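Local coordinates for protein alpha-14 giardin (Giardia lamblia, PDB 3CHJ) that binds calcium and phospholipids as an annexin and may act as a calcium-regulated structural element linking the membrane to the underlying axoneme, at residues A[169-181]-A[211-225]. Residues are numbered along the deposited sequence; the frame is centred on the assembly and turned at random.
Sequences LVLVRKAIETKGV and KYNGDSLRAGVEDEF. With CA (calcium ion), chain B.
Leu169 sets its CG beside Tyr212 CE2 (3.9 Å), where helix 162-177 packs against the turn Tyr212 to Asp215 and then helix 217-224. The contact is a worked example of an annexin-type calcium site: carbonyls from the end of one helix and its following loop, joined by a bidentate carboxylate from far along the chain. One turn on, Arg173 runs along one face of the Tyr212 ring, antiparallel to the tyrosine side chain; its CD stands 3.8 Å from the ring centroid, and the guanidinium lies nearly parallel to the ring (7°) but off its centre, an offset stack. With CG anti to the backbone N (chi1 175°) and a bend at chi2, the chain reaches Asp215, whose OD2 accepts from NH1 (2.8 Å) and, less directly, NH2. Tyr208 also bonds NH1. Ala175 O is the first calcium ligand. Ile176 CD1 and CG2 lie against Gly220, which has no side chain, and the two CA atoms come within 5.4 Å. Thr178 O and OG1 and Gly180 O follow; Glu185 OE1 completes the protein ligands. Val181 CG2 meets Phe225 CE1 at 3.5 Å. Glu224, bent at chi2 (79°), takes a hydrogen bond from Trp189 NE1 on OE2 and chelates calcium, OE1 and OE2 each 2.5 Å from the ion.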
ATOM      1  N   LEU A 169      -6.807  20.944  16.229  1.00 18.65           N
ATOM      2  CA  LEU A 169      -8.222  20.649  15.982  1.00 18.15           C
ATOM      3  C   LEU A 169      -8.962  21.896  15.509  1.00 18.24           C
ATOM      4  O   LEU A 169      -9.726  21.860  14.534  1.00 17.27           O
ATOM      5  CB  LEU A 169      -8.865  20.105  17.261  1.00 18.36           C
ATOM      6  CG  LEU A 169     -10.309  19.651  17.159  1.00 19.71           C
ATOM      7  CD1 LEU A 169     -10.431  18.588  16.067  1.00 21.46           C
ATOM      8  CD2 LEU A 169     -10.741  19.110  18.483  1.00 21.88           C
ATOM      9  N   VAL A 170      -8.740  23.007  16.212  1.00 17.72           N
ATOM     10  CA  VAL A 170      -9.327  24.274  15.837  1.00 18.13           C
ATOM     11  C   VAL A 170      -8.851  24.693  14.443  1.00 16.94           C
ATOM     12  O   VAL A 170      -9.638  25.144  13.599  1.00 17.42           O
ATOM     13  CB  VAL A 170      -9.009  25.346  16.905  1.00 18.66           C
ATOM     14  CG1 VAL A 170      -9.420  26.710  16.432  1.00 20.34           C
ATOM     15  CG2 VAL A 170      -9.727  24.981  18.217  1.00 20.14           C
ATOM     16  N   LEU A 171      -7.555  24.510  14.198  1.00 16.36           N
ATOM     17  CA  LEU A 171      -6.961  24.864  12.913  1.00 15.80           C
ATOM     18  C   LEU A 171      -7.491  24.022  11.740  1.00 15.66           C
ATOM     19  O   LEU A 171      -7.802  24.562  10.668  1.00 14.89           O
ATOM     20  CB  LEU A 171      -5.433  24.768  13.002  1.00 16.21           C
ATOM     21  CG  LEU A 171      -4.798  25.870  13.867  1.00 16.54           C
ATOM     22  CD1 LEU A 171      -3.353  25.513  14.151  1.00 17.89           C
ATOM     23  CD2 LEU A 171      -4.908  27.223  13.180  1.00 17.72           C
ATOM     24  N   VAL A 172      -7.616  22.713  11.961  1.00 15.66           N
ATOM     25  CA  VAL A 172      -8.120  21.862  10.884  1.00 15.53           C
ATOM     26  C   VAL A 172      -9.617  22.068  10.605  1.00 15.57           C
ATOM     27  O   VAL A 172     -10.051  22.017   9.452  1.00 16.38           O
ATOM     28  CB  VAL A 172      -7.735  20.370  11.035  1.00 15.03           C
ATOM     29  CG1 VAL A 172      -8.662  19.589  11.991  1.00 15.29           C
ATOM     30  CG2 VAL A 172      -7.704  19.727   9.635  1.00 14.77           C
ATOM     31  N   ARG A 173     -10.384  22.342  11.658  1.00 15.84           N
ATOM     32  CA  ARG A 173     -11.779  22.737  11.469  1.00 15.31           C
ATOM     33  C   ARG A 173     -11.892  24.008  10.632  1.00 15.72           C
ATOM     34  O   ARG A 173     -12.709  24.085   9.712  1.00 15.94           O
ATOM     35  CB  ARG A 173     -12.501  22.906  12.804  1.00 15.70           C
ATOM     36  CG  ARG A 173     -13.918  23.429  12.661  1.00 16.07           C
ATOM     37  CD  ARG A 173     -14.837  22.389  12.015  1.00 19.26           C
ATOM     38  NE  ARG A 173     -16.255  22.725  12.217  1.00 17.98           N
ATOM     39  CZ  ARG A 173     -17.266  21.878  12.030  1.00 20.26           C
ATOM     40  NH1 ARG A 173     -17.045  20.641  11.610  1.00 18.86           N
ATOM     41  NH2 ARG A 173     -18.514  22.273  12.255  1.00 20.31           N
ATOM     42  N   LYS A 174     -11.071  25.010  10.949  1.00 15.93           N
ATOM     43  CA  LYS A 174     -11.028  26.243  10.163  1.00 16.68           C
ATOM     44  C   LYS A 174     -10.750  25.950   8.686  1.00 16.72           C
ATOM     45  O   LYS A 174     -11.446  26.437   7.793  1.00 16.95           O
ATOM     46  CB  LYS A 174      -9.986  27.203  10.756  1.00 17.29           C
ATOM     47  CG  LYS A 174      -9.914  28.583  10.116  1.00 18.23           C
ATOM     48  CD  LYS A 174      -8.957  28.617   8.930  1.00 21.06           C
ATOM     49  CE  LYS A 174      -9.108  29.886   8.104  1.00 22.72           C
ATOM     50  NZ  LYS A 174      -8.140  29.942   6.962  1.00 23.25           N
ATOM     51  N   ALA A 175      -9.758  25.099   8.446  1.00 15.97           N
ATOM     52  CA  ALA A 175      -9.398  24.707   7.088  1.00 15.95           C
ATOM     53  C   ALA A 175     -10.543  23.982   6.373  1.00 15.84           C
ATOM     54  O   ALA A 175     -10.808  24.228   5.200  1.00 15.82           O
ATOM     55  CB  ALA A 175      -8.139  23.840   7.128  1.00 15.92           C
ATOM     56  N   ILE A 176     -11.222  23.094   7.088  1.00 15.93           N
ATOM     57  CA  ILE A 176     -12.338  22.344   6.519  1.00 16.50           C
ATOM     58  C   ILE A 176     -13.507  23.272   6.145  1.00 17.38           C
ATOM     59  O   ILE A 176     -14.205  23.053   5.153  1.00 17.81           O
ATOM     60  CB  ILE A 176     -12.762  21.237   7.494  1.00 16.01           C
ATOM     61  CG1 ILE A 176     -11.717  20.104   7.461  1.00 16.48           C
ATOM     62  CG2 ILE A 176     -14.174  20.723   7.176  1.00 16.95           C
ATOM     63  CD1 ILE A 176     -11.845  19.074   8.588  1.00 15.80           C
ATOM     64  N   GLU A 177     -13.686  24.324   6.934  1.00 19.28           N
ATOM     65  CA  GLU A 177     -14.818  25.228   6.725  1.00 20.49           C
ATOM     66  C   GLU A 177     -14.688  26.108   5.501  1.00 21.44           C
ATOM     67  O   GLU A 177     -15.706  26.482   4.908  1.00 23.05           O
ATOM     68  CB  GLU A 177     -15.102  26.068   7.975  1.00 20.62           C
ATOM     69  CG  GLU A 177     -15.768  25.265   9.062  1.00 21.62           C
ATOM     70  CD  GLU A 177     -16.263  26.112  10.225  1.00 24.81           C
ATOM     71  OE1 GLU A 177     -16.583  27.303  10.026  1.00 28.51           O
ATOM     72  OE2 GLU A 177     -16.349  25.577  11.343  1.00 27.28           O
ATOM     73  N   THR A 178     -13.452  26.425   5.103  1.00 20.96           N
ATOM     74  CA  THR A 178     -13.212  27.303   3.948  1.00 21.41           C
ATOM     75  C   THR A 178     -13.083  26.526   2.641  1.00 21.78           C
ATOM     76  O   THR A 178     -12.407  25.479   2.588  1.00 22.15           O
ATOM     77  CB  THR A 178     -11.933  28.132   4.121  1.00 21.12           C
ATOM     78  OG1 THR A 178     -10.807  27.240   4.230  1.00 19.90           O
ATOM     79  CG2 THR A 178     -11.998  29.012   5.372  1.00 21.46           C
ATOM     80  N   LYS A 179     -13.720  27.035   1.587  1.00 22.61           N
ATOM     81  CA  LYS A 179     -13.625  26.435   0.263  1.00 23.69           C
ATOM     82  C   LYS A 179     -12.204  26.563  -0.284  1.00 23.45           C
ATOM     83  O   LYS A 179     -11.657  27.666  -0.374  1.00 23.79           O
ATOM     84  CB  LYS A 179     -14.626  27.090  -0.690  1.00 24.48           C
ATOM     85  CG  LYS A 179     -14.763  26.400  -2.033  1.00 27.34           C
ATOM     86  CD  LYS A 179     -15.638  27.218  -2.977  1.00 32.29           C
ATOM     87  CE  LYS A 179     -17.110  27.118  -2.584  1.00 34.08           C
ATOM     88  NZ  LYS A 179     -17.999  27.937  -3.466  1.00 37.04           N
ATOM     89  N   GLY A 180     -11.606  25.425  -0.623  1.00 23.31           N
ATOM     90  CA  GLY A 180     -10.240  25.392  -1.152  1.00 23.38           C
ATOM     91  C   GLY A 180      -9.189  25.467  -0.046  1.00 22.98           C
ATOM     92  O   GLY A 180      -9.478  25.911   1.070  1.00 22.53           O
ATOM     93  N   VAL A 181      -7.969  25.022  -0.348  1.00 22.45           N
ATOM     94  CA  VAL A 181      -6.871  25.102   0.612  1.00 22.96           C
ATOM     95  C   VAL A 181      -6.288  26.506   0.550  1.00 23.13           C
ATOM     96  O   VAL A 181      -5.656  26.877  -0.447  1.00 23.83           O
ATOM     97  CB  VAL A 181      -5.760  24.058   0.310  1.00 22.91           C
ATOM     98  CG1 VAL A 181      -4.619  24.177   1.301  1.00 22.13           C
ATOM     99  CG2 VAL A 181      -6.341  22.627   0.307  1.00 23.96           C
ATOM    100  N   LYS A 211     -16.072  17.209  19.448  1.00 20.06           N
ATOM    101  CA  LYS A 211     -16.193  18.661  19.536  1.00 20.50           C
ATOM    102  C   LYS A 211     -17.218  19.247  18.562  1.00 20.26           C
ATOM    103  O   LYS A 211     -17.869  20.243  18.892  1.00 21.18           O
ATOM    104  CB  LYS A 211     -14.820  19.326  19.338  1.00 20.31           C
ATOM    105  CG  LYS A 211     -14.824  20.841  19.592  1.00 20.91           C
ATOM    106  CD  LYS A 211     -13.434  21.436  19.385  1.00 22.41           C
ATOM    107  CE  LYS A 211     -13.428  22.943  19.597  1.00 25.06           C
ATOM    108  NZ  LYS A 211     -13.598  23.290  21.050  1.00 28.74           N
ATOM    109  N   TYR A 212     -17.356  18.634  17.375  1.00 19.99           N
ATOM    110  CA  TYR A 212     -18.173  19.180  16.292  1.00 19.83           C
ATOM    111  C   TYR A 212     -19.451  18.402  16.010  1.00 20.23           C
ATOM    112  O   TYR A 212     -19.827  18.181  14.852  1.00 19.57           O
ATOM    113  CB  TYR A 212     -17.318  19.395  15.029  1.00 19.45           C
ATOM    114  CG  TYR A 212     -16.149  20.311  15.318  1.00 20.38           C
ATOM    115  CD1 TYR A 212     -16.356  21.640  15.685  1.00 18.66           C
ATOM    116  CD2 TYR A 212     -14.834  19.845  15.240  1.00 19.32           C
ATOM    117  CE1 TYR A 212     -15.280  22.481  15.978  1.00 18.99           C
ATOM    118  CE2 TYR A 212     -13.744  20.683  15.525  1.00 19.55           C
ATOM    119  CZ  TYR A 212     -13.981  21.998  15.893  1.00 20.52           C
ATOM    120  OH  TYR A 212     -12.936  22.843  16.185  1.00 21.50           O
ATOM    121  N   ASN A 213     -20.109  18.022  17.106  1.00 20.45           N
ATOM    122  CA  ASN A 213     -21.430  17.405  17.085  1.00 21.57           C
ATOM    123  C   ASN A 213     -21.513  16.214  16.136  1.00 21.05           C
ATOM    124  O   ASN A 213     -22.477  16.089  15.374  1.00 21.47           O
ATOM    125  CB  ASN A 213     -22.496  18.451  16.737  1.00 22.46           C
ATOM    126  CG  ASN A 213     -23.919  17.959  17.028  1.00 24.74           C
ATOM    127  OD1 ASN A 213     -24.189  17.336  18.064  1.00 27.76           O
ATOM    128  ND2 ASN A 213     -24.823  18.235  16.111  1.00 28.33           N
ATOM    129  N   GLY A 214     -20.483  15.363  16.180  1.00 20.09           N
ATOM    130  CA  GLY A 214     -20.445  14.132  15.392  1.00 19.34           C
ATOM    131  C   GLY A 214     -19.981  14.262  13.949  1.00 18.67           C
ATOM    132  O   GLY A 214     -19.991  13.274  13.204  1.00 18.57           O
ATOM    133  N   ASP A 215     -19.570  15.465  13.537  1.00 17.98           N
ATOM    134  CA  ASP A 215     -19.012  15.655  12.189  1.00 18.15           C
ATOM    135  C   ASP A 215     -17.790  14.764  12.033  1.00 16.96           C
ATOM    136  O   ASP A 215     -17.158  14.424  13.018  1.00 16.88           O
ATOM    137  CB  ASP A 215     -18.604  17.102  11.930  1.00 18.60           C
ATOM    138  CG  ASP A 215     -19.780  18.027  11.608  1.00 21.09           C
ATOM    139  OD1 ASP A 215     -20.955  17.575  11.507  1.00 23.45           O
ATOM    140  OD2 ASP A 215     -19.508  19.243  11.438  1.00 21.36           O
ATOM    141  N   SER A 216     -17.463  14.402  10.783  1.00 15.75           N
ATOM    142  CA  SER A 216     -16.352  13.476  10.498  1.00 15.49           C
ATOM    143  C   SER A 216     -15.135  14.177   9.897  1.00 14.41           C
ATOM    144  O   SER A 216     -15.284  14.956   8.951  1.00 14.59           O
ATOM    145  CB  SER A 216     -16.821  12.385   9.537  1.00 16.44           C
ATOM    146  OG  SER A 216     -15.724  11.816   8.850  1.00 15.48           O
ATOM    147  N   LEU A 217     -13.950  13.885  10.431  1.00 14.96           N
ATOM    148  CA  LEU A 217     -12.709  14.467   9.916  1.00 14.30           C
ATOM    149  C   LEU A 217     -12.483  14.018   8.472  1.00 13.77           C
ATOM    150  O   LEU A 217     -12.137  14.834   7.615  1.00 13.57           O
ATOM    151  CB  LEU A 217     -11.531  14.086  10.816  1.00 14.26           C
ATOM    152  CG  LEU A 217     -10.109  14.449  10.369  1.00 15.05           C
ATOM    153  CD1 LEU A 217      -9.996  15.958  10.170  1.00 17.75           C
ATOM    154  CD2 LEU A 217      -9.113  13.950  11.424  1.00 15.70           C
ATOM    155  N   ARG A 218     -12.713  12.733   8.200  1.00 13.50           N
ATOM    156  CA  ARG A 218     -12.573  12.235   6.820  1.00 12.89           C
ATOM    157  C   ARG A 218     -13.558  12.895   5.862  1.00 12.21           C
ATOM    158  O   ARG A 218     -13.213  13.149   4.716  1.00 12.17           O
ATOM    159  CB  ARG A 218     -12.701  10.722   6.761  1.00 12.90           C
ATOM    160  CG  ARG A 218     -12.084  10.118   5.469  1.00 14.81           C
ATOM    161  CD  ARG A 218     -12.391   8.665   5.511  1.00 13.99           C
ATOM    162  NE  ARG A 218     -11.709   7.814   4.530  1.00 14.73           N
ATOM    163  CZ  ARG A 218     -12.135   7.577   3.295  1.00 16.77           C
ATOM    164  NH1 ARG A 218     -13.208   8.216   2.817  1.00 19.35           N
ATOM    165  NH2 ARG A 218     -11.462   6.716   2.530  1.00 16.24           N
ATOM    166  N   ALA A 219     -14.789  13.155   6.307  1.00 12.91           N
ATOM    167  CA  ALA A 219     -15.733  13.904   5.483  1.00 13.14           C
ATOM    168  C   ALA A 219     -15.213  15.312   5.160  1.00 13.16           C
ATOM    169  O   ALA A 219     -15.441  15.823   4.062  1.00 14.23           O
ATOM    170  CB  ALA A 219     -17.106  13.959   6.177  1.00 13.40           C
ATOM    171  N   GLY A 220     -14.507  15.921   6.127  1.00 13.16           N
ATOM    172  CA  GLY A 220     -13.868  17.220   5.935  1.00 13.12           C
ATOM    173  C   GLY A 220     -12.767  17.165   4.883  1.00 13.33           C
ATOM    174  O   GLY A 220     -12.605  18.087   4.100  1.00 12.87           O
ATOM    175  N   VAL A 221     -12.032  16.059   4.851  1.00 12.46           N
ATOM    176  CA  VAL A 221     -11.023  15.838   3.802  1.00 13.62           C
ATOM    177  C   VAL A 221     -11.687  15.835   2.437  1.00 13.91           C
ATOM    178  O   VAL A 221     -11.198  16.466   1.488  1.00 13.96           O
ATOM    179  CB  VAL A 221     -10.245  14.519   4.032  1.00 13.88           C
ATOM    180  CG1 VAL A 221      -9.496  14.105   2.757  1.00 13.84           C
ATOM    181  CG2 VAL A 221      -9.274  14.683   5.205  1.00 14.51           C
ATOM    182  N   GLU A 222     -12.839  15.147   2.351  1.00 13.79           N
ATOM    183  CA  GLU A 222     -13.570  15.056   1.102  1.00 15.74           C
ATOM    184  C   GLU A 222     -14.031  16.443   0.662  1.00 15.19           C
ATOM    185  O   GLU A 222     -13.926  16.770  -0.506  1.00 16.22           O
ATOM    186  CB  GLU A 222     -14.763  14.094   1.239  1.00 16.82           C
ATOM    187  CG  GLU A 222     -14.347  12.635   1.434  1.00 22.07           C
ATOM    188  CD  GLU A 222     -15.255  11.798   2.354  1.00 28.03           C
ATOM    189  OE1 GLU A 222     -16.508  11.977   2.353  1.00 28.88           O
ATOM    190  OE2 GLU A 222     -14.693  10.934   3.088  1.00 29.47           O
ATOM    191  N   ASP A 223     -14.496  17.264   1.605  1.00 15.26           N
ATOM    192  CA  ASP A 223     -14.923  18.632   1.297  1.00 16.12           C
ATOM    193  C   ASP A 223     -13.766  19.432   0.710  1.00 15.76           C
ATOM    194  O   ASP A 223     -13.928  20.152  -0.277  1.00 16.89           O
ATOM    195  CB  ASP A 223     -15.433  19.363   2.543  1.00 16.37           C
ATOM    196  CG  ASP A 223     -16.751  18.823   3.055  1.00 19.80           C
ATOM    197  OD1 ASP A 223     -17.408  18.032   2.351  1.00 22.58           O
ATOM    198  OD2 ASP A 223     -17.126  19.202   4.181  1.00 22.61           O
ATOM    199  N   GLU A 224     -12.593  19.273   1.317  1.00 15.03           N
ATOM    200  CA  GLU A 224     -11.450  20.168   1.064  1.00 14.81           C
ATOM    201  C   GLU A 224     -10.700  19.891  -0.230  1.00 14.50           C
ATOM    202  O   GLU A 224     -10.199  20.823  -0.881  1.00 14.96           O
ATOM    203  CB  GLU A 224     -10.465  20.121   2.244  1.00 15.33           C
ATOM    204  CG  GLU A 224      -9.243  21.060   2.113  1.00 16.15           C
ATOM    205  CD  GLU A 224      -9.543  22.529   2.438  1.00 18.52           C
ATOM    206  OE1 GLU A 224     -10.633  23.039   2.088  1.00 20.54           O
ATOM    207  OE2 GLU A 224      -8.677  23.191   3.036  1.00 17.69           O
ATOM    208  N   PHE A 225     -10.590  18.616  -0.571  1.00 13.09           N
ATOM    209  CA  PHE A 225      -9.686  18.198  -1.631  1.00 12.70           C
ATOM    210  C   PHE A 225     -10.419  17.541  -2.771  1.00 12.51           C
ATOM    211  O   PHE A 225     -11.539  17.075  -2.610  1.00 13.18           O
ATOM    212  CB  PHE A 225      -8.677  17.203  -1.071  1.00 12.21           C
ATOM    213  CG  PHE A 225      -7.769  17.774  -0.003  1.00 10.97           C
ATOM    214  CD1 PHE A 225      -6.747  18.651  -0.355  1.00 12.00           C
ATOM    215  CD2 PHE A 225      -7.931  17.436   1.340  1.00  9.98           C
ATOM    216  CE1 PHE A 225      -5.872  19.184   0.630  1.00 12.75           C
ATOM    217  CE2 PHE A 225      -7.069  17.963   2.330  1.00 12.21           C
ATOM    218  CZ  PHE A 225      -6.041  18.850   1.961  1.00 11.91           C
TER
HETATM  219 CA    CA B 338     -10.124  25.177   3.270  1.00 19.50          CA
HETATM  220  O   HOH W   1     -13.368  22.442   2.647  1.00 21.35           O
HETATM  221  O   HOH W   2     -16.711  21.782   4.986  1.00 21.57           O
HETATM  222  O   HOH W   3     -12.581  22.820  -1.222  1.00 27.54           O